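Local coordinates for protein serine--tRNA ligase (Pyrococcus horikoshii, PDB 2DQ0) that probably catalyses the ATP-dependent attachment of serine to tRNA(Ser), and probably also to tRNA(Sec), as a homodimeric class II aminoacyl-tRNA synthetase, at residues M1-L6 / L103-I109; H138-F142 / W361-K367; Q381-I387 / Y399-L403. All blocks are in the same frame, centred on the assembly; numbering follows the deposited sequence.

Contact 1: M1-L6 / L103-I109; sequences MLDIKL and LWRLPNI
The chain's first residue leans its thioether on an indole: Met1 SD lies 4.4 Å from the centroid of the five-membered ring of Trp104. The sulfur stands obliquely, 35° off the ring normal, in a Met-aromatic contact, while Met1 CG lies over one ring face. The start of the methionine chain is stretched, with CG anti to the backbone N (chi1 180°), and this carries the sulfur past Leu103 to the indole. The bend at chi3 then turns the methyl toward NE1 and CD1 of the five-membered ring, Met1 CE being 3.7 Å from Trp104 CD1. Long, flexible and polarisable, methionine suits such a slanted approach to a flat ring. With an alanine at this position the thioether would be gone, and the indole would probably lose part of the cover on that face and be freer to turn.

Next along, Leu2 N donates to Leu103 O at 3.3 Å, meeting the oxygen from above the carbonyl plane. Leu103 CD2 packs on Leu2 CB at 4.2 Å. The leucine and isoleucine side chains fill the space beyond: Leu2 crosses Ile109 at about a right angle, CD1 to CG1 at 4.0 Å, and Leu6 CD1 meets the same CG1 tip to tip. Asp3, the N-cap of helix 4-9, accepts from Lys5 N through OD1, a capping bond that closes the first turn of the helix.

The type I turn from Leu103 to Leu106 ends helix 72-103, the second long helix of the tRNA-binding arm, and the chain then passes beside helix 11-21, where Leu13 and Asp17 pack on Ile109. Helix 28-65 touches Ile4 and Leu106, and Arg384 of helix 382-385 takes up Trp104 O, joining the arm's base to the catalytic core.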
loop_
_atom_site.group_PDB
_atom_site.type_symbol
_atom_site.label_atom_id
_atom_site.label_comp_id
_atom_site.label_asym_id
_atom_site.label_seq_id
_atom_site.Cartn_x
_atom_site.Cartn_y
_atom_site.Cartn_z
ATOM N N MET A 1 -13.721 -13.028 19.299
ATOM C CA MET A 1 -14.835 -12.936 20.301
ATOM C C MET A 1 -15.250 -14.299 20.845
ATOM O O MET A 1 -15.424 -15.253 20.091
ATOM C CB MET A 1 -16.058 -12.267 19.676
ATOM C CG MET A 1 -17.242 -12.131 20.614
ATOM S SD MET A 1 -18.750 -11.717 19.735
ATOM C CE MET A 1 -19.628 -10.690 20.961
ATOM N N LEU A 2 -15.405 -14.395 22.159
ATOM C CA LEU A 2 -15.824 -15.663 22.748
ATOM C C LEU A 2 -17.335 -15.739 22.824
ATOM O O LEU A 2 -18.018 -14.724 23.016
ATOM C CB LEU A 2 -15.258 -15.863 24.157
ATOM C CG LEU A 2 -13.809 -16.302 24.292
ATOM C CD1 LEU A 2 -13.464 -17.321 23.206
ATOM C CD2 LEU A 2 -12.933 -15.090 24.163
ATOM N N ASP A 3 -17.834 -16.961 22.655
ATOM C CA ASP A 3 -19.256 -17.263 22.725
ATOM C C ASP A 3 -19.677 -17.128 24.173
ATOM O O ASP A 3 -19.117 -17.777 25.046
ATOM C CB ASP A 3 -19.503 -18.695 22.258
ATOM C CG ASP A 3 -20.957 -19.097 22.337
ATOM O OD1 ASP A 3 -21.804 -18.256 22.729
ATOM O OD2 ASP A 3 -21.241 -20.268 22.002
ATOM N N ILE A 4 -20.666 -16.292 24.436
ATOM C CA ILE A 4 -21.111 -16.111 25.803
ATOM C C ILE A 4 -21.486 -17.483 26.399
ATOM O O ILE A 4 -21.217 -17.749 27.572
ATOM C CB ILE A 4 -22.305 -15.117 25.851
ATOM C CG1 ILE A 4 -22.421 -14.488 27.242
ATOM C CG2 ILE A 4 -23.578 -15.804 25.399
ATOM C CD1 ILE A 4 -22.524 -15.447 28.373
ATOM N N LYS A 5 -22.068 -18.358 25.580
ATOM C CA LYS A 5 -22.467 -19.690 26.035
ATOM C C LYS A 5 -21.305 -20.436 26.683
ATOM O O LYS A 5 -21.436 -21.017 27.767
ATOM C CB LYS A 5 -22.987 -20.532 24.865
ATOM C CG LYS A 5 -24.237 -19.986 24.160
ATOM C CD LYS A 5 -25.455 -19.968 25.072
ATOM C CE LYS A 5 -25.838 -21.373 25.529
ATOM N NZ LYS A 5 -26.161 -22.270 24.378
ATOM N N LEU A 6 -20.162 -20.406 26.013
ATOM C CA LEU A 6 -18.975 -21.097 26.483
ATOM C C LEU A 6 -18.486 -20.630 27.857
ATOM O O LEU A 6 -18.029 -21.439 28.678
ATOM C CB LEU A 6 -17.876 -20.967 25.424
ATOM C CG LEU A 6 -16.567 -21.717 25.651
ATOM C CD1 LEU A 6 -15.605 -20.860 26.477
ATOM C CD2 LEU A 6 -16.861 -23.047 26.330
ATOM N N LEU A 103 -16.033 -9.682 25.926
ATOM C CA LEU A 103 -16.030 -10.787 24.984
ATOM C C LEU A 103 -15.108 -10.563 23.800
ATOM O O LEU A 103 -14.464 -11.494 23.347
ATOM C CB LEU A 103 -17.451 -11.078 24.487
ATOM C CG LEU A 103 -18.413 -11.749 25.478
ATOM C CD1 LEU A 103 -19.756 -11.984 24.800
ATOM C CD2 LEU A 103 -17.813 -13.064 25.970
ATOM N N TRP A 104 -15.047 -9.329 23.300
ATOM C CA TRP A 104 -14.213 -8.999 22.143
ATOM C C TRP A 104 -12.768 -8.882 22.531
ATOM O O TRP A 104 -11.880 -8.892 21.684
ATOM C CB TRP A 104 -14.626 -7.664 21.522
ATOM C CG TRP A 104 -15.823 -7.742 20.650
ATOM C CD1 TRP A 104 -17.115 -7.965 21.040
ATOM C CD2 TRP A 104 -15.848 -7.614 19.224
ATOM N NE1 TRP A 104 -17.939 -7.984 19.945
ATOM C CE2 TRP A 104 -17.190 -7.768 18.816
ATOM C CE3 TRP A 104 -14.864 -7.383 18.251
ATOM C CZ2 TRP A 104 -17.578 -7.696 17.468
ATOM C CZ3 TRP A 104 -15.245 -7.312 16.917
ATOM C CH2 TRP A 104 -16.594 -7.468 16.538
ATOM N N ARG A 105 -12.540 -8.756 23.826
ATOM C CA ARG A 105 -11.200 -8.588 24.308
ATOM C C ARG A 105 -10.638 -9.819 24.999
ATOM O O ARG A 105 -9.713 -9.724 25.802
ATOM C CB ARG A 105 -11.152 -7.329 25.186
ATOM C CG ARG A 105 -10.680 -6.087 24.401
ATOM C CD ARG A 105 -11.225 -4.762 24.922
ATOM N NE ARG A 105 -12.594 -4.617 24.469
ATOM C CZ ARG A 105 -13.054 -3.567 23.809
ATOM N NH1 ARG A 105 -12.243 -2.564 23.532
ATOM N NH2 ARG A 105 -14.324 -3.536 23.420
ATOM N N LEU A 106 -11.198 -10.982 24.672
ATOM C CA LEU A 106 -10.724 -12.242 25.228
ATOM C C LEU A 106 -10.174 -13.105 24.091
ATOM O O LEU A 106 -10.763 -13.197 23.026
ATOM C CB LEU A 106 -11.854 -12.955 25.985
ATOM C CG LEU A 106 -12.222 -12.335 27.346
ATOM C CD1 LEU A 106 -13.470 -13.008 27.906
ATOM C CD2 LEU A 106 -11.051 -12.486 28.321
ATOM N N PRO A 107 -9.015 -13.729 24.300
ATOM C CA PRO A 107 -8.438 -14.557 23.245
ATOM C C PRO A 107 -9.150 -15.867 23.032
ATOM O O PRO A 107 -9.803 -16.381 23.932
ATOM C CB PRO A 107 -6.997 -14.767 23.715
ATOM C CG PRO A 107 -7.153 -14.862 25.173
ATOM C CD PRO A 107 -8.143 -13.715 25.485
ATOM N N ASN A 108 -8.987 -16.417 21.831
ATOM C CA ASN A 108 -9.598 -17.682 21.485
ATOM C C ASN A 108 -9.093 -18.749 22.444
ATOM O O ASN A 108 -7.961 -18.683 22.920
ATOM C CB ASN A 108 -9.248 -18.080 20.051
ATOM C CG ASN A 108 -10.278 -19.029 19.450
ATOM O OD1 ASN A 108 -10.213 -19.380 18.270
ATOM N ND2 ASN A 108 -11.244 -19.443 20.269
ATOM N N ILE A 109 -9.955 -19.716 22.742
ATOM C CA ILE A 109 -9.598 -20.804 23.619
ATOM C C ILE A 109 -8.653 -21.680 22.817
ATOM O O ILE A 109 -8.925 -21.992 21.654
ATOM C CB ILE A 109 -10.834 -21.621 24.020
ATOM C CG1 ILE A 109 -11.856 -20.713 24.700
ATOM C CG2 ILE A 109 -10.431 -22.751 24.972
ATOM C CD1 ILE A 109 -11.337 -20.051 25.946
#

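Contact 2: H138-F142 / W361-K367; sequences HLERF and WMPGQGK
A G1 beta bulge, in which Gly366 and Lys367 both face Met362, joins strands 354-362 and 367-376, and its glycine is what His138, the N-cap of helix 139-146, and Arg141 in its first turn take hold of. Gly366 has a positive phi of 73°, easy for a residue with no side chain, and its N donates to Met362 O while Met362 N donates to Lys367 O. The same bareness serves the contact, because a CB would point toward the helix and collide with the His138 ring and the guanidinium of Arg141. Instead Gly366 CA sits over one face of the imidazole, 3.5 Å from its centroid and close to the ring normal, a CH-pi contact.

One turn along, Arg141 NE donates to Gly366 O at 2.7 Å. The bond is bent, and NE comes from above the carbonyl plane. Lys367 crosses the arginine, its CE lying over the centre of one guanidinium face, 3.7 Å from Arg141 CZ. The two cations run close, with Arg141 NH1 4.0 Å from Lys367 NZ, which probably costs some electrostatic energy.

On the buried side of these polar groups the contact turns aromatic. Phe142 has CG anti to its N (chi1 169°), which directs the ring to Trp361. It presents its edge to the indole face in a T-shaped pair, the ring centroids 4.9 Å apart and the planes at 86°; the nearest atoms are Phe142 CD2 and Trp361 CH2 at 3.6 Å. A broad indole suits this inner place, and its one polar atom, NE1, is spent on Arg133 O.

Ala132 and Val134 of strand 132-135 touch both Phe142 and Trp361, and Tyr152 of strand 152-155 meets the Phe142 ring. Val415 and Ala416 of helix 410-420 pack on Met362, and Asn420 touches Pro363.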
loop_
_atom_site.group_PDB
_atom_site.type_symbol
_atom_site.label_atom_id
_atom_site.label_comp_id
_atom_site.label_asym_id
_atom_site.label_seq_id
_atom_site.Cartn_x
_atom_site.Cartn_y
_atom_site.Cartn_z
ATOM N N HIS A 138 28.574 -22.413 14.567
ATOM C CA HIS A 138 27.161 -22.416 14.979
ATOM C C HIS A 138 26.696 -23.834 15.288
ATOM O O HIS A 138 25.535 -24.070 15.587
ATOM C CB HIS A 138 26.290 -21.851 13.848
ATOM C CG HIS A 138 26.451 -20.379 13.629
ATOM N ND1 HIS A 138 26.470 -19.814 12.373
ATOM C CD2 HIS A 138 26.581 -19.351 14.506
ATOM C CE1 HIS A 138 26.607 -18.501 12.485
ATOM N NE2 HIS A 138 26.679 -18.196 13.768
ATOM N N LEU A 139 27.630 -24.769 15.203
ATOM C CA LEU A 139 27.380 -26.182 15.408
ATOM C C LEU A 139 26.581 -26.569 16.652
ATOM O O LEU A 139 25.676 -27.417 16.582
ATOM C CB LEU A 139 28.722 -26.914 15.389
ATOM C CG LEU A 139 28.794 -28.442 15.298
ATOM C CD1 LEU A 139 28.631 -29.034 16.668
ATOM C CD2 LEU A 139 27.765 -28.965 14.315
ATOM N N GLU A 140 26.897 -25.976 17.796
ATOM C CA GLU A 140 26.148 -26.347 18.983
ATOM C C GLU A 140 24.746 -25.777 18.889
ATOM O O GLU A 140 23.774 -26.502 19.088
ATOM C CB GLU A 140 26.839 -25.872 20.275
ATOM C CG GLU A 140 26.102 -26.324 21.535
ATOM C CD GLU A 140 27.009 -26.523 22.732
ATOM O OE1 GLU A 140 26.484 -26.853 23.820
ATOM O OE2 GLU A 140 28.240 -26.361 22.587
ATOM N N ARG A 141 24.632 -24.489 18.571
ATOM C CA ARG A 141 23.315 -23.888 18.459
ATOM C C ARG A 141 22.485 -24.703 17.476
ATOM O O ARG A 141 21.357 -25.096 17.777
ATOM C CB ARG A 141 23.403 -22.429 17.992
ATOM C CG ARG A 141 22.026 -21.776 17.780
ATOM C CD ARG A 141 22.054 -20.265 17.935
ATOM N NE ARG A 141 22.814 -19.606 16.882
ATOM C CZ ARG A 141 23.368 -18.404 16.997
ATOM N NH1 ARG A 141 23.254 -17.716 18.133
ATOM N NH2 ARG A 141 24.043 -17.892 15.973
ATOM N N PHE A 142 23.042 -24.978 16.305
ATOM C CA PHE A 142 22.300 -25.742 15.331
ATOM C C PHE A 142 21.801 -27.064 15.896
ATOM O O PHE A 142 20.626 -27.403 15.749
ATOM C CB PHE A 142 23.143 -26.029 14.092
ATOM C CG PHE A 142 22.505 -27.033 13.175
ATOM C CD1 PHE A 142 22.748 -28.399 13.333
ATOM C CD2 PHE A 142 21.562 -26.629 12.239
ATOM C CE1 PHE A 142 22.055 -29.345 12.583
ATOM C CE2 PHE A 142 20.865 -27.572 11.486
ATOM C CZ PHE A 142 21.112 -28.935 11.662
ATOM N N TRP A 361 16.058 -22.585 8.316
ATOM C CA TRP A 361 17.413 -22.550 8.805
ATOM C C TRP A 361 18.072 -21.397 8.035
ATOM O O TRP A 361 17.956 -21.309 6.816
ATOM C CB TRP A 361 18.128 -23.875 8.495
ATOM C CG TRP A 361 19.561 -23.787 8.885
ATOM C CD1 TRP A 361 20.646 -23.791 8.053
ATOM C CD2 TRP A 361 20.062 -23.533 10.201
ATOM N NE1 TRP A 361 21.798 -23.549 8.769
ATOM C CE2 TRP A 361 21.469 -23.386 10.092
ATOM C CE3 TRP A 361 19.460 -23.412 11.460
ATOM C CZ2 TRP A 361 22.288 -23.122 11.207
ATOM C CZ3 TRP A 361 20.268 -23.153 12.566
ATOM C CH2 TRP A 361 21.671 -23.011 12.429
ATOM N N MET A 362 18.749 -20.505 8.741
ATOM C CA MET A 362 19.395 -19.383 8.085
ATOM C C MET A 362 20.898 -19.514 8.284
ATOM O O MET A 362 21.467 -19.048 9.275
ATOM C CB MET A 362 18.869 -18.062 8.671
ATOM C CG MET A 362 17.348 -17.872 8.530
ATOM S SD MET A 362 16.773 -17.650 6.788
ATOM C CE MET A 362 15.100 -17.053 7.070
ATOM N N PRO A 363 21.568 -20.164 7.330
ATOM C CA PRO A 363 23.017 -20.361 7.415
ATOM C C PRO A 363 23.821 -19.187 7.989
ATOM O O PRO A 363 24.650 -19.381 8.870
ATOM C CB PRO A 363 23.393 -20.699 5.977
ATOM C CG PRO A 363 22.170 -21.462 5.498
ATOM C CD PRO A 363 21.033 -20.641 6.041
ATOM N N GLY A 364 23.575 -17.979 7.489
ATOM C CA GLY A 364 24.296 -16.808 7.962
ATOM C C GLY A 364 24.020 -16.434 9.408
ATOM O O GLY A 364 24.930 -16.136 10.166
ATOM N N GLN A 365 22.757 -16.433 9.795
ATOM C CA GLN A 365 22.385 -16.101 11.158
ATOM C C GLN A 365 22.744 -17.224 12.125
ATOM O O GLN A 365 22.882 -17.000 13.329
ATOM C CB GLN A 365 20.883 -15.880 11.250
ATOM C CG GLN A 365 20.391 -14.527 10.771
ATOM C CD GLN A 365 18.902 -14.384 10.992
ATOM O OE1 GLN A 365 18.381 -14.774 12.036
ATOM N NE2 GLN A 365 18.208 -13.835 10.014
ATOM N N GLY A 366 22.878 -18.437 11.601
ATOM C CA GLY A 366 23.166 -19.555 12.463
ATOM C C GLY A 366 21.928 -19.908 13.270
ATOM O O GLY A 366 22.041 -20.347 14.403
ATOM N N LYS A 367 20.738 -19.702 12.713
ATOM C CA LYS A 367 19.508 -20.054 13.435
ATOM C C LYS A 367 18.242 -20.299 12.585
ATOM O O LYS A 367 18.208 -20.019 11.393
ATOM C CB LYS A 367 19.213 -18.998 14.515
ATOM C CG LYS A 367 19.299 -17.587 14.053
ATOM C CD LYS A 367 19.123 -16.607 15.206
ATOM C CE LYS A 367 20.317 -16.571 16.152
ATOM N NZ LYS A 367 20.230 -15.391 17.086
#

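Contact 3: Q381-I387 / Y399-L403; sequences QARRLNI and YVHTL
Tyr399 lays its ring into the hollow formed by Arg383 on one side and Asn386 and Ile387 at the end of the short, weakly bonded helix 382-385. Arg383 CA stands over one face of the ring, 4.0 Å from its centroid, a CH-pi contact, and the aliphatic CG covers the rim of the same ring. The arginine chain bends at chi3 (-70°), so that Tyr399 CD2 and CE2 lie over one face of the guanidinium, CE2 being 3.4 Å from NH2. The two planes are 54° apart, so this is a slanted approach and not a flat stack; NH1 is engaged by a salt bridge to Asp379. At the ring's edge sit Asn386 CA and Ile387 O.

Ala382 is a small knob. Its CB fits the notch between the tyrosine and the next residue, 3.8 Å from Val400 CG2 and 4.1 Å from Tyr399 CD1, where its size lets helix and strand approach closely. Ile387 and Val400 interlock by their branched methyls, CG2 to CG2 at 3.5 Å, beside a nearly straight bond (167°) from Val400 N to Ile387 O, 3.1 Å long and in the carbonyl plane.

Farther along the strand, Thr402 OG1 donates to Gln381 OE1 at 2.7 Å. The other end of that amide, NE2, is held by Ser229 O and by Glu254, predicted to bind serine, so Gln381 probably helps to position that glutamate.

The backbone bond belongs to the antiparallel pairing of strand 387-390 with strand 398-406. Strand 301-311 adds Phe308 against Gln381 and Thr402 and Tyr310 against Ile387.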
loop_
_atom_site.group_PDB
_atom_site.type_symbol
_atom_site.label_atom_id
_atom_site.label_comp_id
_atom_site.label_asym_id
_atom_site.label_seq_id
_atom_site.Cartn_x
_atom_site.Cartn_y
_atom_site.Cartn_z
ATOM N N GLN A 381 -13.094 -15.256 14.418
ATOM C CA GLN A 381 -13.290 -14.151 13.490
ATOM C C GLN A 381 -14.728 -14.167 13.018
ATOM O O GLN A 381 -15.382 -13.115 12.938
ATOM C CB GLN A 381 -12.335 -14.269 12.291
ATOM C CG GLN A 381 -10.876 -14.335 12.699
ATOM C CD GLN A 381 -9.937 -14.311 11.528
ATOM O OE1 GLN A 381 -10.024 -15.140 10.616
ATOM N NE2 GLN A 381 -9.016 -13.360 11.544
ATOM N N ALA A 382 -15.212 -15.369 12.715
ATOM C CA ALA A 382 -16.585 -15.558 12.260
ATOM C C ALA A 382 -17.577 -14.916 13.212
ATOM O O ALA A 382 -18.517 -14.252 12.783
ATOM C CB ALA A 382 -16.895 -17.032 12.122
ATOM N N ARG A 383 -17.370 -15.091 14.508
ATOM C CA ARG A 383 -18.301 -14.517 15.468
ATOM C C ARG A 383 -18.227 -12.993 15.477
ATOM O O ARG A 383 -19.198 -12.337 15.822
ATOM C CB ARG A 383 -18.026 -15.083 16.862
ATOM C CG ARG A 383 -19.213 -15.063 17.821
ATOM C CD ARG A 383 -18.915 -15.901 19.072
ATOM N NE ARG A 383 -18.869 -17.342 18.798
ATOM C CZ ARG A 383 -19.933 -18.147 18.834
ATOM N NH1 ARG A 383 -19.794 -19.441 18.573
ATOM N NH2 ARG A 383 -21.142 -17.668 19.137
ATOM N N ARG A 384 -17.087 -12.430 15.077
ATOM C CA ARG A 384 -16.927 -10.974 15.056
ATOM C C ARG A 384 -17.467 -10.382 13.778
ATOM O O ARG A 384 -18.170 -9.386 13.792
ATOM C CB ARG A 384 -15.450 -10.575 15.186
ATOM C CG ARG A 384 -14.842 -10.822 16.554
ATOM C CD ARG A 384 -13.337 -11.105 16.464
ATOM N NE ARG A 384 -12.522 -9.934 16.775
ATOM C CZ ARG A 384 -12.264 -9.503 18.004
ATOM N NH1 ARG A 384 -11.515 -8.418 18.176
ATOM N NH2 ARG A 384 -12.738 -10.160 19.058
ATOM N N LEU A 385 -17.128 -11.002 12.662
ATOM C CA LEU A 385 -17.564 -10.512 11.366
ATOM C C LEU A 385 -18.940 -11.024 10.949
ATOM O O LEU A 385 -19.423 -10.704 9.864
ATOM C CB LEU A 385 -16.523 -10.891 10.319
ATOM C CG LEU A 385 -15.160 -10.291 10.653
ATOM C CD1 LEU A 385 -14.080 -10.838 9.712
ATOM C CD2 LEU A 385 -15.281 -8.771 10.574
ATOM N N ASN A 386 -19.568 -11.801 11.828
ATOM C CA ASN A 386 -20.881 -12.393 11.570
ATOM C C ASN A 386 -20.877 -13.226 10.297
ATOM O O ASN A 386 -21.626 -12.962 9.366
ATOM C CB ASN A 386 -21.957 -11.310 11.473
ATOM C CG ASN A 386 -23.353 -11.884 11.235
ATOM O OD1 ASN A 386 -24.317 -11.134 11.084
ATOM N ND2 ASN A 386 -23.464 -13.217 11.196
ATOM N N ILE A 387 -20.022 -14.234 10.259
ATOM C CA ILE A 387 -19.935 -15.088 9.098
ATOM C C ILE A 387 -20.462 -16.459 9.468
ATOM O O ILE A 387 -19.776 -17.263 10.109
ATOM C CB ILE A 387 -18.496 -15.197 8.607
ATOM C CG1 ILE A 387 -17.996 -13.812 8.203
ATOM C CG2 ILE A 387 -18.414 -16.144 7.431
ATOM C CD1 ILE A 387 -16.585 -13.821 7.721
ATOM N N TYR A 399 -21.861 -20.488 12.858
ATOM C CA TYR A 399 -20.613 -19.819 12.509
ATOM C C TYR A 399 -19.663 -20.761 11.788
ATOM O O TYR A 399 -19.597 -21.954 12.060
ATOM C CB TYR A 399 -19.949 -19.238 13.763
ATOM C CG TYR A 399 -20.703 -18.047 14.306
ATOM C CD1 TYR A 399 -20.705 -16.833 13.618
ATOM C CD2 TYR A 399 -21.446 -18.139 15.484
ATOM C CE1 TYR A 399 -21.422 -15.741 14.093
ATOM C CE2 TYR A 399 -22.169 -17.049 15.966
ATOM C CZ TYR A 399 -22.144 -15.855 15.268
ATOM O OH TYR A 399 -22.780 -14.748 15.774
ATOM N N VAL A 400 -18.946 -20.212 10.828
ATOM C CA VAL A 400 -17.998 -20.985 10.047
ATOM C C VAL A 400 -16.667 -20.969 10.793
ATOM O O VAL A 400 -16.514 -20.324 11.844
ATOM C CB VAL A 400 -17.798 -20.314 8.671
ATOM C CG1 VAL A 400 -19.174 -19.969 8.034
ATOM C CG2 VAL A 400 -16.993 -19.018 8.848
ATOM N N HIS A 401 -15.706 -21.710 10.281
ATOM C CA HIS A 401 -14.389 -21.674 10.898
ATOM C C HIS A 401 -13.490 -21.018 9.868
ATOM O O HIS A 401 -13.674 -21.212 8.668
ATOM C CB HIS A 401 -13.878 -23.071 11.250
ATOM C CG HIS A 401 -14.288 -23.531 12.612
ATOM N ND1 HIS A 401 -13.712 -24.620 13.236
ATOM C CD2 HIS A 401 -15.199 -23.031 13.486
ATOM C CE1 HIS A 401 -14.248 -24.763 14.437
ATOM N NE2 HIS A 401 -15.151 -23.813 14.614
ATOM N N THR A 402 -12.552 -20.204 10.320
ATOM C CA THR A 402 -11.646 -19.560 9.385
ATOM C C THR A 402 -10.230 -19.986 9.677
ATOM O O THR A 402 -9.865 -20.239 10.823
ATOM C CB THR A 402 -11.720 -18.010 9.458
ATOM O OG1 THR A 402 -11.312 -17.559 10.757
ATOM C CG2 THR A 402 -13.123 -17.540 9.185
ATOM N N LEU A 403 -9.440 -20.086 8.621
ATOM C CA LEU A 403 -8.041 -20.428 8.760
ATOM C C LEU A 403 -7.209 -19.572 7.810
ATOM O O LEU A 403 -7.724 -19.047 6.816
ATOM C CB LEU A 403 -7.806 -21.909 8.461
ATOM C CG LEU A 403 -8.367 -22.894 9.484
ATOM C CD1 LEU A 403 -9.827 -23.207 9.161
ATOM C CD2 LEU A 403 -7.544 -24.154 9.441
#

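Overall arrangement
Contact 3 is the most buried of the three and lies nearest the chain's centre; contacts 1 and 2 are only partly buried, on opposite sides of that centre, their own centres 40 Å apart. Contacts 1 and 3 touch, Asp3 and Met1 packing on Arg383, so the base of the N-terminal tRNA-binding arm rests on the catalytic core. Contacts 2 and 3 share no atoms, their nearest being about 22 Å apart, yet both reach the same sheet. Chemistry follows place: aliphatic and thioether packing at the arm's base, an arginine and aromatic rings round a peripheral turn, and a buried amide-hydroxyl pair close to the serine site.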